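Local coordinates for Ice-binding protein (Flavobacteriaceae bacterium, PDB 5UYT) that probably binds to ice crystals and restrains their growth, acting as an antifreeze protein built from right-handed beta-helical domains, at residues A[322-327]-A[350-355]; A[344-349]-A[375-380]; A[299-304]-A[316-321]; A[371-376]-A[396-401]; A[208-213]-A[306-311]. All blocks are in the same frame, centred on the assembly; numbering follows the deposited sequence.

Contact 1: A[322-327]-A[350-355]; sequences GKVTLD and ASVELI
Strands 323-327 and 351-355 pair residue for residue, in parallel, as neighbouring coils of the right-handed beta-helix. Glu353 is held by the ladder from both of its backbone polar atoms: its N donates to Val324 O (2.9 Å), and its O receives Leu326 N (2.8 Å), nearly along the C=O axis. Two residues earlier Ser351 does the same with Gly322 and Val324, though Ser351 N stands 50° above the carbonyl plane of Gly322. Ile355 N to Leu326 O closes the row. Valine stacks on valine and leucine on leucine along the face that Phe301, Val363, Trp365 and Phe379 pack against. Leu326 and Leu354 lie side by side and point the same way, with Leu326 CD1 at 3.8 Å from Leu354 CD2 and 4.0 Å from Val352 CG1. On the other face the aliphatic part of Lys323 crosses Glu353 at about a right angle, CD to CG 3.6 Å, while the charged ends stay well apart; Glu353 OE1 makes a long, weak ion pair with Lys380 NZ. Strand 305-307 flanks strand 323-327 on its other edge through Thr325 and Asp327, and Asp327 OD1 takes hydrogen bonds from Gln329 N and Asn356 ND2. Ile355 sets CG1 between its backbone N and carbonyl carbon (chi1 68°), which lays that methylene 3.7 Å from Asp327 CB and equally near Thr325 CG2.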
# COMPACT_ATOMS: atom_id res chain seq x y z
N GLY A 322 6.74 9.72 -9.79
CA GLY A 322 5.34 9.59 -10.11
C GLY A 322 4.53 9.46 -8.83
O GLY A 322 4.77 10.20 -7.87
N LYS A 323 3.60 8.51 -8.83
CA LYS A 323 2.59 8.46 -7.79
C LYS A 323 2.79 7.37 -6.76
O LYS A 323 3.10 6.22 -7.12
CB LYS A 323 1.23 8.22 -8.46
CG LYS A 323 0.06 8.15 -7.46
CD LYS A 323 -1.33 8.14 -8.07
CE LYS A 323 -1.56 6.97 -9.00
NZ LYS A 323 -2.99 6.92 -9.47
N VAL A 324 2.55 7.73 -5.50
CA VAL A 324 2.30 6.75 -4.43
C VAL A 324 0.89 7.03 -3.88
O VAL A 324 0.53 8.19 -3.69
CB VAL A 324 3.40 6.79 -3.33
CG1 VAL A 324 3.46 8.15 -2.62
CG2 VAL A 324 3.23 5.63 -2.33
N THR A 325 0.13 5.96 -3.61
CA THR A 325 -1.21 6.09 -3.07
C THR A 325 -1.29 5.47 -1.69
O THR A 325 -0.67 4.40 -1.43
CB THR A 325 -2.21 5.39 -4.01
OG1 THR A 325 -2.19 6.01 -5.30
CG2 THR A 325 -3.65 5.42 -3.41
N LEU A 326 -2.00 6.17 -0.80
CA LEU A 326 -2.23 5.71 0.57
C LEU A 326 -3.70 5.32 0.71
O LEU A 326 -4.58 6.14 0.53
CB LEU A 326 -1.80 6.80 1.58
CG LEU A 326 -0.35 7.28 1.30
CD1 LEU A 326 -0.07 8.43 2.26
CD2 LEU A 326 0.68 6.13 1.50
N ASP A 327 -3.94 4.04 1.05
CA ASP A 327 -5.27 3.45 0.99
C ASP A 327 -5.65 3.11 2.42
O ASP A 327 -5.08 2.18 3.02
CB ASP A 327 -5.17 2.17 0.13
CG ASP A 327 -6.45 1.35 0.07
OD1 ASP A 327 -7.47 1.73 0.68
OD2 ASP A 327 -6.41 0.27 -0.61
N ALA A 350 5.49 14.53 -9.42
CA ALA A 350 5.26 13.41 -8.49
C ALA A 350 4.00 13.69 -7.66
O ALA A 350 3.55 14.85 -7.57
CB ALA A 350 6.48 13.17 -7.59
N SER A 351 3.41 12.65 -7.05
CA SER A 351 2.19 12.87 -6.29
C SER A 351 2.03 11.87 -5.18
O SER A 351 2.53 10.73 -5.28
CB SER A 351 0.92 12.90 -7.20
OG SER A 351 0.72 11.66 -7.91
N VAL A 352 1.33 12.31 -4.15
CA VAL A 352 0.86 11.44 -3.07
C VAL A 352 -0.65 11.51 -3.18
O VAL A 352 -1.22 12.61 -3.09
CB VAL A 352 1.34 11.95 -1.69
CG1 VAL A 352 0.80 11.06 -0.56
CG2 VAL A 352 2.88 12.05 -1.67
N GLU A 353 -1.33 10.37 -3.38
CA GLU A 353 -2.77 10.38 -3.45
C GLU A 353 -3.37 9.55 -2.33
O GLU A 353 -2.72 8.65 -1.82
CB GLU A 353 -3.25 9.88 -4.84
CG GLU A 353 -2.67 10.75 -5.96
CD GLU A 353 -3.20 12.18 -6.04
OE1 GLU A 353 -4.26 12.48 -5.43
OE2 GLU A 353 -2.56 13.03 -6.75
N LEU A 354 -4.58 9.92 -1.93
CA LEU A 354 -5.24 9.30 -0.79
C LEU A 354 -6.55 8.69 -1.28
O LEU A 354 -7.33 9.35 -2.01
CB LEU A 354 -5.53 10.37 0.28
CG LEU A 354 -4.30 11.18 0.72
CD1 LEU A 354 -4.66 12.23 1.77
CD2 LEU A 354 -3.20 10.31 1.28
N ILE A 355 -6.79 7.44 -0.89
CA ILE A 355 -8.03 6.76 -1.28
C ILE A 355 -8.69 6.06 -0.11
O ILE A 355 -8.06 5.79 0.91
CB ILE A 355 -7.87 5.75 -2.46
CG1 ILE A 355 -7.02 4.52 -2.05
CG2 ILE A 355 -7.27 6.45 -3.68
CD1 ILE A 355 -7.01 3.42 -3.11

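Contact 2: A[344-349]-A[375-380]; sequences LSTTVN and DYTKFK
Asn349 N donates to Asp375 O over 3.0 Å, with the carbonyl pointing almost straight at the nitrogen (165° at the oxygen), where two turns of successive coils stack while their chains run on 109° apart. Asn349 and Tyr376 both take positive phi, so the two corners have matching shapes, and CA of Val348 and of Asn349 lean on the carbonyl oxygens of Asp375 and Tyr376. On the exposed side of the turns Val348 CG1 lies alongside Asp375 CB (4.0 Å), both side chains pointing the same way, and Asn349 ND2 rests on Tyr376 CB (3.7 Å). Inside the corner Thr346 OG1, placed between its own backbone N and carbonyl carbon (chi1 80°), bonds to Thr347 O at 2.9 Å from well above that carbonyl's plane, and it also pairs with Asn374 N. Thr377 OG1 comes to 3.1 Å from Thr346 OG1 and is hydrogen-bonded to Asn374 O. Deeper in the coil, Leu344 CD2 meets Phe379 CZ at 3.9 Å, the two side chains arriving from opposite directions. A valine in place of Thr346 would probably leave Thr347 O and Asn374 N without their hydroxyl partner and let the corner shift. Both buried threonine hydroxyls are thus bonded to backbone groups of the turns, which probably steadies the corner.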
# COMPACT_ATOMS: atom_id res chain seq x y z
N LEU A 344 15.13 12.58 0.84
CA LEU A 344 13.96 12.35 -0.01
C LEU A 344 14.01 13.32 -1.19
O LEU A 344 14.19 14.53 -0.98
CB LEU A 344 12.65 12.58 0.77
CG LEU A 344 11.39 12.62 -0.10
CD1 LEU A 344 11.18 11.28 -0.84
CD2 LEU A 344 10.14 13.00 0.73
N SER A 345 13.87 12.81 -2.41
CA SER A 345 13.76 13.69 -3.59
C SER A 345 12.64 13.13 -4.45
O SER A 345 12.15 12.03 -4.18
CB SER A 345 15.09 13.73 -4.38
OG SER A 345 15.42 12.43 -4.88
N THR A 346 12.22 13.88 -5.47
CA THR A 346 11.09 13.42 -6.30
C THR A 346 11.36 13.77 -7.76
O THR A 346 12.20 14.63 -8.07
CB THR A 346 9.71 14.03 -5.89
OG1 THR A 346 9.56 15.36 -6.41
CG2 THR A 346 9.51 14.08 -4.34
N THR A 347 10.57 13.16 -8.63
CA THR A 347 10.48 13.63 -10.01
C THR A 347 9.56 14.86 -10.10
O THR A 347 8.75 15.12 -9.19
CB THR A 347 9.94 12.53 -10.93
OG1 THR A 347 8.65 12.13 -10.51
CG2 THR A 347 10.89 11.29 -10.92
N VAL A 348 9.67 15.61 -11.20
CA VAL A 348 8.60 16.57 -11.50
C VAL A 348 7.26 15.82 -11.59
O VAL A 348 7.22 14.62 -11.92
CB VAL A 348 8.87 17.42 -12.77
CG1 VAL A 348 10.19 18.18 -12.60
CG2 VAL A 348 8.91 16.55 -14.05
N ASN A 349 6.17 16.51 -11.24
CA ASN A 349 4.81 15.94 -11.33
C ASN A 349 4.62 14.73 -10.41
O ASN A 349 3.63 13.98 -10.60
CB ASN A 349 4.49 15.45 -12.77
CG ASN A 349 4.15 16.56 -13.76
OD1 ASN A 349 4.27 16.35 -15.02
ND2 ASN A 349 3.64 17.65 -13.28
N ASP A 375 9.47 20.19 -9.11
CA ASP A 375 8.42 21.08 -9.65
C ASP A 375 7.08 20.35 -9.80
O ASP A 375 7.01 19.24 -10.34
CB ASP A 375 8.76 21.61 -11.05
CG ASP A 375 10.14 22.29 -11.15
OD1 ASP A 375 10.99 22.20 -10.24
OD2 ASP A 375 10.36 22.91 -12.22
N TYR A 376 6.01 21.01 -9.37
CA TYR A 376 4.63 20.53 -9.60
C TYR A 376 4.34 19.20 -8.92
O TYR A 376 3.39 18.49 -9.28
CB TYR A 376 4.23 20.59 -11.12
CG TYR A 376 4.17 22.02 -11.55
CD1 TYR A 376 3.07 22.79 -11.21
CD2 TYR A 376 5.27 22.64 -12.16
CE1 TYR A 376 3.01 24.14 -11.53
CE2 TYR A 376 5.23 24.01 -12.50
CZ TYR A 376 4.12 24.74 -12.15
OH TYR A 376 4.06 26.09 -12.45
N THR A 377 5.08 18.90 -7.87
CA THR A 377 4.74 17.75 -7.01
C THR A 377 3.52 18.07 -6.14
O THR A 377 3.36 19.21 -5.70
CB THR A 377 5.95 17.37 -6.17
OG1 THR A 377 6.94 16.82 -7.09
CG2 THR A 377 5.59 16.36 -5.08
N LYS A 378 2.62 17.10 -5.99
CA LYS A 378 1.43 17.25 -5.15
C LYS A 378 1.70 16.37 -3.93
O LYS A 378 1.53 15.13 -3.99
CB LYS A 378 0.15 16.83 -5.89
CG LYS A 378 -0.15 17.76 -7.07
CD LYS A 378 -1.44 17.39 -7.80
CE LYS A 378 -1.78 18.53 -8.77
NZ LYS A 378 -2.95 18.10 -9.58
N PHE A 379 2.13 17.01 -2.85
CA PHE A 379 2.58 16.26 -1.68
C PHE A 379 1.51 16.34 -0.58
O PHE A 379 0.80 17.36 -0.47
CB PHE A 379 3.96 16.76 -1.15
CG PHE A 379 4.80 15.64 -0.52
CD1 PHE A 379 5.49 14.76 -1.35
CD2 PHE A 379 4.84 15.45 0.86
CE1 PHE A 379 6.23 13.68 -0.82
CE2 PHE A 379 5.57 14.38 1.40
CZ PHE A 379 6.25 13.51 0.56
N LYS A 380 1.39 15.27 0.22
CA LYS A 380 0.37 15.22 1.28
C LYS A 380 0.99 14.64 2.54
O LYS A 380 1.79 13.70 2.47
CB LYS A 380 -0.86 14.40 0.84
CG LYS A 380 -1.56 15.09 -0.35
CD LYS A 380 -2.88 14.46 -0.76
CE LYS A 380 -3.45 15.11 -2.04
NZ LYS A 380 -2.46 15.10 -3.19

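Contact 3: A[299-304]-A[316-321]; sequences AAFGQN and AATVLN
A single beta bridge between Gly302 and Asn321 joins the loop that leads into strand 305-307 to the segment carrying the next coil's strand 318-320, between successive coils of the right-handed beta-helix. Asn321 N donates to Phe301 O at 3.0 Å in an almost straight bond (178° at the hydrogen), and Asn321 O receives Gln303 N at 2.8 Å with its carbonyl aimed directly at the donor. Gly302 sits between these two bonds with phi 97°; a side chain there would run into Asn321 O and press on Leu320 CD1, which already lies 3.7 Å from Gly302 CA. Phe301 supplies the apolar half of the contact. Its ring is swung away from the backbone N (chi1 -173°) and brings CD2 between Thr318 CG2 (3.7 Å) and Leu320 CD1 (3.8 Å), both side chains crossing it at a slant. Val319 O lies at the ring's edge and presses on Phe301 CB at 3.2 Å. Val319 O also lies 3.0 Å from Phe301 O, two acceptors side by side, next to the bond from Asn321 N. Beside the bridge Gln303 folds back on its own loop: NE2 bonds to Ala300 O at 3.1 Å, with that oxygen in the plane of the amide, which probably limits the amide's rotation. Further in, Phe301 touches Leu295 and Val324 of strand 323-327, and the far edge of strand 318-320 is paired with strand 344-346, whose Leu344 and Thr346 stack against Thr318 and Leu320.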
# COMPACT_ATOMS: atom_id res chain seq x y z
N ALA A 299 15.05 3.55 -4.14
CA ALA A 299 15.31 4.26 -5.41
C ALA A 299 14.13 4.15 -6.38
O ALA A 299 14.02 4.97 -7.30
CB ALA A 299 16.58 3.73 -6.07
N ALA A 300 13.26 3.16 -6.15
CA ALA A 300 12.16 2.85 -7.08
C ALA A 300 10.77 3.21 -6.50
O ALA A 300 9.73 2.79 -7.03
CB ALA A 300 12.25 1.36 -7.47
N PHE A 301 10.74 3.98 -5.42
CA PHE A 301 9.49 4.36 -4.73
C PHE A 301 8.58 5.15 -5.69
O PHE A 301 9.05 5.91 -6.53
CB PHE A 301 9.88 5.20 -3.49
CG PHE A 301 8.75 5.55 -2.57
CD1 PHE A 301 8.06 4.56 -1.83
CD2 PHE A 301 8.41 6.89 -2.36
CE1 PHE A 301 7.02 4.95 -0.94
CE2 PHE A 301 7.40 7.28 -1.47
CZ PHE A 301 6.70 6.30 -0.77
N GLY A 302 7.27 4.99 -5.53
CA GLY A 302 6.31 5.58 -6.47
C GLY A 302 5.92 4.53 -7.50
O GLY A 302 5.67 3.37 -7.17
N GLN A 303 5.84 4.96 -8.74
CA GLN A 303 5.47 4.08 -9.86
C GLN A 303 4.17 3.36 -9.56
O GLN A 303 4.04 2.16 -9.85
CB GLN A 303 6.58 3.05 -10.13
CG GLN A 303 7.93 3.67 -10.44
CD GLN A 303 8.88 2.60 -10.92
OE1 GLN A 303 8.82 2.19 -12.06
NE2 GLN A 303 9.70 2.08 -10.02
N ASN A 304 3.22 4.09 -8.99
CA ASN A 304 1.88 3.60 -8.70
C ASN A 304 1.82 2.55 -7.58
O ASN A 304 0.89 1.73 -7.51
CB ASN A 304 1.20 3.13 -10.01
CG ASN A 304 1.40 4.12 -11.14
OD1 ASN A 304 1.98 3.80 -12.18
ND2 ASN A 304 0.99 5.33 -10.92
N ALA A 316 17.06 3.78 2.84
CA ALA A 316 18.06 4.47 2.00
C ALA A 316 17.46 5.75 1.50
O ALA A 316 16.26 5.98 1.67
CB ALA A 316 18.46 3.59 0.79
N ALA A 317 18.28 6.59 0.86
CA ALA A 317 17.76 7.75 0.13
C ALA A 317 16.62 7.28 -0.77
O ALA A 317 16.73 6.22 -1.43
CB ALA A 317 18.86 8.36 -0.71
N THR A 318 15.55 8.08 -0.83
CA THR A 318 14.33 7.66 -1.49
C THR A 318 14.02 8.64 -2.61
O THR A 318 14.17 9.86 -2.43
CB THR A 318 13.20 7.66 -0.46
OG1 THR A 318 13.44 6.60 0.49
CG2 THR A 318 11.81 7.49 -1.12
N VAL A 319 13.61 8.10 -3.76
CA VAL A 319 13.16 8.93 -4.86
C VAL A 319 11.68 8.59 -5.09
O VAL A 319 11.35 7.43 -5.34
CB VAL A 319 13.97 8.65 -6.15
CG1 VAL A 319 13.45 9.51 -7.31
CG2 VAL A 319 15.45 8.95 -5.91
N LEU A 320 10.80 9.59 -4.99
CA LEU A 320 9.41 9.37 -5.38
C LEU A 320 9.28 9.69 -6.87
O LEU A 320 9.39 10.86 -7.29
CB LEU A 320 8.47 10.28 -4.56
CG LEU A 320 6.99 10.26 -5.02
CD1 LEU A 320 6.41 8.86 -4.86
CD2 LEU A 320 6.12 11.26 -4.23
N ASN A 321 9.07 8.64 -7.68
CA ASN A 321 8.88 8.80 -9.12
C ASN A 321 7.40 8.64 -9.37
O ASN A 321 6.85 7.53 -9.15
CB ASN A 321 9.66 7.74 -9.94
CG ASN A 321 9.59 8.00 -11.47
OD1 ASN A 321 8.60 8.53 -12.00
ND2 ASN A 321 10.67 7.62 -12.18

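Contact 4: A[371-376]-A[396-401]; sequences VDLNDY and VEIEGR
Val396 lays its CG2 methyl over two successive carbonyls of the 371-376 turn, 3.3 Å from Asn374 O and 3.7 Å from Leu373 O. With CG2 anti to its own carbonyl carbon, the methyl faces the turn, while its other branch, CG1, packs against Thr377 O. Both oxygens that it covers have polar partners of their own: Asn374 O is bonded to Thr377 OG1 and Leu373 O to Asn393 ND2. The same methyl also meets Leu373 CB at 4.1 Å. The two segments meet by packing alone; Tyr376 N and Val396 N, both donors, come to 4.0 Å. In the right-handed beta-helix this is an interior contact between different faces of neighbouring coils: strand 371-373 belongs to one sheet, and the strand starting at Glu397 pairs with strand 378-380 in another. Leu373 points inward from the first face, and its CD1 approaches Ile398 CG1 only loosely, at 4.4 Å. Phe379 also packs against Leu373, and Ile392 against Ile398. Along its sheet Leu373 is bonded through the backbone to Ile391 and Asn393 of the next coil. The turn that receives Val396 is probably stiffened from within: Asn374 bends its side chain back so that OD1 accepts Asp375 N at 2.9 Å, approached nearly at right angles to the C=O bond (102°).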
# COMPACT_ATOMS: atom_id res chain seq x y z
N VAL A 371 15.30 17.19 2.10
CA VAL A 371 13.98 16.96 1.45
C VAL A 371 13.93 17.88 0.24
O VAL A 371 14.12 19.08 0.38
CB VAL A 371 12.83 17.31 2.42
CG1 VAL A 371 11.46 17.23 1.71
CG2 VAL A 371 12.85 16.36 3.64
N ASP A 372 13.69 17.32 -0.94
CA ASP A 372 13.60 18.15 -2.15
C ASP A 372 12.34 17.72 -2.89
O ASP A 372 12.24 16.56 -3.33
CB ASP A 372 14.84 17.95 -3.00
CG ASP A 372 14.87 18.88 -4.20
OD1 ASP A 372 13.80 19.21 -4.73
OD2 ASP A 372 15.99 19.26 -4.60
N LEU A 373 11.36 18.61 -2.94
CA LEU A 373 10.09 18.30 -3.65
C LEU A 373 10.19 18.97 -5.00
O LEU A 373 10.33 20.19 -5.07
CB LEU A 373 8.86 18.80 -2.86
CG LEU A 373 8.78 18.16 -1.45
CD1 LEU A 373 7.49 18.66 -0.83
CD2 LEU A 373 8.77 16.61 -1.52
N ASN A 374 10.26 18.16 -6.07
CA ASN A 374 10.53 18.71 -7.43
C ASN A 374 9.29 19.41 -8.02
O ASN A 374 8.18 19.27 -7.47
CB ASN A 374 10.99 17.54 -8.32
CG ASN A 374 12.01 17.97 -9.35
OD1 ASN A 374 12.10 19.14 -9.72
ND2 ASN A 374 12.78 16.99 -9.86
N ASP A 375 9.47 20.19 -9.11
CA ASP A 375 8.42 21.08 -9.65
C ASP A 375 7.08 20.35 -9.80
O ASP A 375 7.01 19.24 -10.34
CB ASP A 375 8.76 21.61 -11.05
CG ASP A 375 10.14 22.29 -11.15
OD1 ASP A 375 10.99 22.20 -10.24
OD2 ASP A 375 10.36 22.91 -12.22
N TYR A 376 6.01 21.01 -9.37
CA TYR A 376 4.63 20.53 -9.60
C TYR A 376 4.34 19.20 -8.92
O TYR A 376 3.39 18.49 -9.28
CB TYR A 376 4.23 20.59 -11.12
CG TYR A 376 4.17 22.02 -11.55
CD1 TYR A 376 3.07 22.79 -11.21
CD2 TYR A 376 5.27 22.64 -12.16
CE1 TYR A 376 3.01 24.14 -11.53
CE2 TYR A 376 5.23 24.01 -12.50
CZ TYR A 376 4.12 24.74 -12.15
OH TYR A 376 4.06 26.09 -12.45
N VAL A 396 4.81 23.41 -6.45
CA VAL A 396 4.48 22.32 -5.52
C VAL A 396 3.23 22.70 -4.72
O VAL A 396 3.09 23.89 -4.31
CB VAL A 396 5.67 22.04 -4.59
CG1 VAL A 396 5.22 21.16 -3.39
CG2 VAL A 396 6.77 21.31 -5.35
N GLU A 397 2.33 21.72 -4.51
CA GLU A 397 1.16 21.91 -3.64
C GLU A 397 1.38 20.98 -2.47
O GLU A 397 1.72 19.80 -2.67
CB GLU A 397 -0.12 21.50 -4.40
CG GLU A 397 -0.37 22.41 -5.61
CD GLU A 397 -1.53 21.96 -6.49
OE1 GLU A 397 -2.16 20.94 -6.17
OE2 GLU A 397 -1.80 22.66 -7.49
N ILE A 398 1.21 21.50 -1.25
CA ILE A 398 1.32 20.69 -0.03
C ILE A 398 -0.02 20.78 0.74
O ILE A 398 -0.55 21.88 1.00
CB ILE A 398 2.47 21.23 0.87
CG1 ILE A 398 3.85 20.87 0.26
CG2 ILE A 398 2.40 20.70 2.32
CD1 ILE A 398 4.81 22.03 0.43
N GLU A 399 -0.60 19.62 1.05
CA GLU A 399 -1.71 19.52 1.99
C GLU A 399 -1.08 18.83 3.19
O GLU A 399 -0.90 17.60 3.19
CB GLU A 399 -2.86 18.71 1.40
CG GLU A 399 -4.09 18.56 2.26
CD GLU A 399 -5.12 17.62 1.63
OE1 GLU A 399 -4.91 17.20 0.46
OE2 GLU A 399 -6.17 17.32 2.30
N GLY A 400 -0.71 19.63 4.17
CA GLY A 400 0.07 19.10 5.30
C GLY A 400 1.10 20.15 5.68
O GLY A 400 0.78 21.30 5.78
N ARG A 401 2.35 19.72 5.91
CA ARG A 401 3.39 20.67 6.33
C ARG A 401 4.75 20.14 5.97
O ARG A 401 4.93 18.94 5.83
CB ARG A 401 3.32 21.04 7.83
CG ARG A 401 3.08 19.90 8.79
CD ARG A 401 2.77 20.41 10.22
NE ARG A 401 1.41 20.97 10.43
CZ ARG A 401 0.28 20.26 10.45
NH1 ARG A 401 0.27 18.91 10.24
NH2 ARG A 401 -0.88 20.87 10.70

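Contact 5: A[208-213]-A[306-311]; sequences AVLTGP and VLTPHT
Pro309 and Pro213 make the close half of this contact, each ring pressed on the backbone or hydroxyl of the facing segment. Pro309 CB sits 3.6 Å from Gly212 N and 3.8 Å from Thr211 C, while its CD meets Leu210 CB at 4.0 Å. Further along, Pro213 CG comes to 3.2 Å from Thr311 OG1, and Pro213 CD lies against the carbonyl carbon of His310. Gly212, squeezed between the two prolines, could carry no CB without striking Pro213 CD. Leu210 fills the other end: CD1 reaches His310 CE1 at 3.7 Å on a slant and Thr308 CB at 3.9 Å, the hydroxyl of Thr308 having its own partner in Asp47 OD2, far back in the chain. The imidazole is kept turned by Tyr312 OH at ND1, with a weak bond from ND1 to Thr308 O in addition. A glycine in place of Pro309 would probably open a gap beneath Thr211 and Gly212 and leave Leu210 CB without its ring partner. The solvent side is looser. Thr211 turns away from strand 305-307 and its following turn, and its hydroxyl serves its own segment, OG1 bonding in plane to a lone pair of Gly212 O at 2.9 Å. What ties the segment down there is backbone pairing with Val335 and a bond from Asn331 ND2 to Leu210 O. The arrangement is consistent with a linker between the two ice-binding-like domains, an irregular segment packed on the second beta-helix.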
# COMPACT_ATOMS: atom_id res chain seq x y z
N ALA A 208 -8.56 -8.45 10.22
CA ALA A 208 -8.43 -7.30 11.14
C ALA A 208 -8.38 -5.95 10.43
O ALA A 208 -7.67 -5.80 9.43
CB ALA A 208 -7.18 -7.45 12.01
N VAL A 209 -9.10 -4.97 10.95
CA VAL A 209 -9.12 -3.62 10.37
C VAL A 209 -7.80 -2.94 10.69
O VAL A 209 -7.42 -2.85 11.87
CB VAL A 209 -10.25 -2.74 10.95
CG1 VAL A 209 -10.24 -1.33 10.35
CG2 VAL A 209 -11.60 -3.39 10.71
N LEU A 210 -7.09 -2.47 9.66
CA LEU A 210 -5.80 -1.81 9.87
C LEU A 210 -6.01 -0.39 10.39
O LEU A 210 -6.83 0.38 9.84
CB LEU A 210 -4.97 -1.79 8.57
CG LEU A 210 -4.53 -3.15 8.01
CD1 LEU A 210 -3.80 -2.98 6.65
CD2 LEU A 210 -3.66 -3.90 9.00
N THR A 211 -5.25 -0.05 11.44
CA THR A 211 -5.30 1.27 12.06
C THR A 211 -4.05 2.07 11.78
O THR A 211 -4.08 3.30 11.82
CB THR A 211 -5.45 1.18 13.59
OG1 THR A 211 -4.35 0.44 14.15
CG2 THR A 211 -6.73 0.49 13.95
N GLY A 212 -2.94 1.37 11.52
CA GLY A 212 -1.64 2.03 11.53
C GLY A 212 -1.23 2.33 12.98
O GLY A 212 -1.95 1.98 13.94
N PRO A 213 -0.07 2.97 13.15
CA PRO A 213 0.42 3.31 14.50
C PRO A 213 -0.34 4.50 15.10
O PRO A 213 -1.13 5.15 14.40
CB PRO A 213 1.88 3.70 14.24
CG PRO A 213 1.84 4.32 12.86
CD PRO A 213 0.85 3.45 12.10
N VAL A 306 0.91 1.26 -4.04
CA VAL A 306 -0.18 1.53 -3.11
C VAL A 306 0.24 0.98 -1.75
O VAL A 306 0.69 -0.18 -1.64
CB VAL A 306 -1.49 0.85 -3.57
CG1 VAL A 306 -2.65 1.15 -2.62
CG2 VAL A 306 -1.85 1.28 -4.99
N LEU A 307 0.05 1.81 -0.71
CA LEU A 307 0.34 1.45 0.67
C LEU A 307 -0.95 1.44 1.51
O LEU A 307 -1.99 1.99 1.09
CB LEU A 307 1.38 2.42 1.26
CG LEU A 307 2.73 2.48 0.51
CD1 LEU A 307 3.69 3.47 1.22
CD2 LEU A 307 3.39 1.09 0.38
N THR A 308 -0.88 0.77 2.67
CA THR A 308 -2.00 0.60 3.60
C THR A 308 -1.54 1.06 5.00
O THR A 308 -0.35 1.37 5.20
CB THR A 308 -2.49 -0.86 3.60
OG1 THR A 308 -1.37 -1.76 3.72
CG2 THR A 308 -3.28 -1.16 2.32
N PRO A 309 -2.48 1.15 5.98
CA PRO A 309 -2.10 1.77 7.24
C PRO A 309 -1.08 0.93 8.03
O PRO A 309 -1.41 -0.18 8.50
CB PRO A 309 -3.43 1.88 8.02
CG PRO A 309 -4.46 1.94 6.93
CD PRO A 309 -3.94 0.96 5.90
N HIS A 310 0.15 1.46 8.13
CA HIS A 310 1.31 0.77 8.71
C HIS A 310 2.38 1.83 8.99
O HIS A 310 2.30 2.95 8.48
CB HIS A 310 1.95 -0.22 7.72
CG HIS A 310 1.15 -1.47 7.46
ND1 HIS A 310 0.46 -1.66 6.28
CD2 HIS A 310 0.96 -2.58 8.20
CE1 HIS A 310 -0.13 -2.85 6.30
NE2 HIS A 310 0.15 -3.43 7.46
N THR A 311 3.42 1.41 9.71
CA THR A 311 4.67 2.11 9.73
C THR A 311 5.61 1.43 8.71
O THR A 311 5.94 0.25 8.87
CB THR A 311 5.30 2.04 11.12
OG1 THR A 311 4.43 2.65 12.08
CG2 THR A 311 6.65 2.78 11.12

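Overall arrangement
Contacts 1 to 4 step through neighbouring coils of the second beta-helix. Contact 3 leads through strand 318-320 into strand 323-327 of contact 1, and contact 2 abuts both: Lys380 NZ lies 2.8 Å from Val352 O, Lys378 O as near Val352 N, and Thr347 N 2.9 Å from Leu320 O. Contacts 2 and 4 share Asp375 and Tyr376, with centres about 6 Å apart. Contact 5 joins contact 1 through strand 305-307, where Leu307 N meets Thr325 O at 2.8 Å, yet its centre lies about 24 Å from that of contact 4. Contact 5 probably docks the linker beside the first of these coils; the other four join successive coils, contact 4 by packing alone.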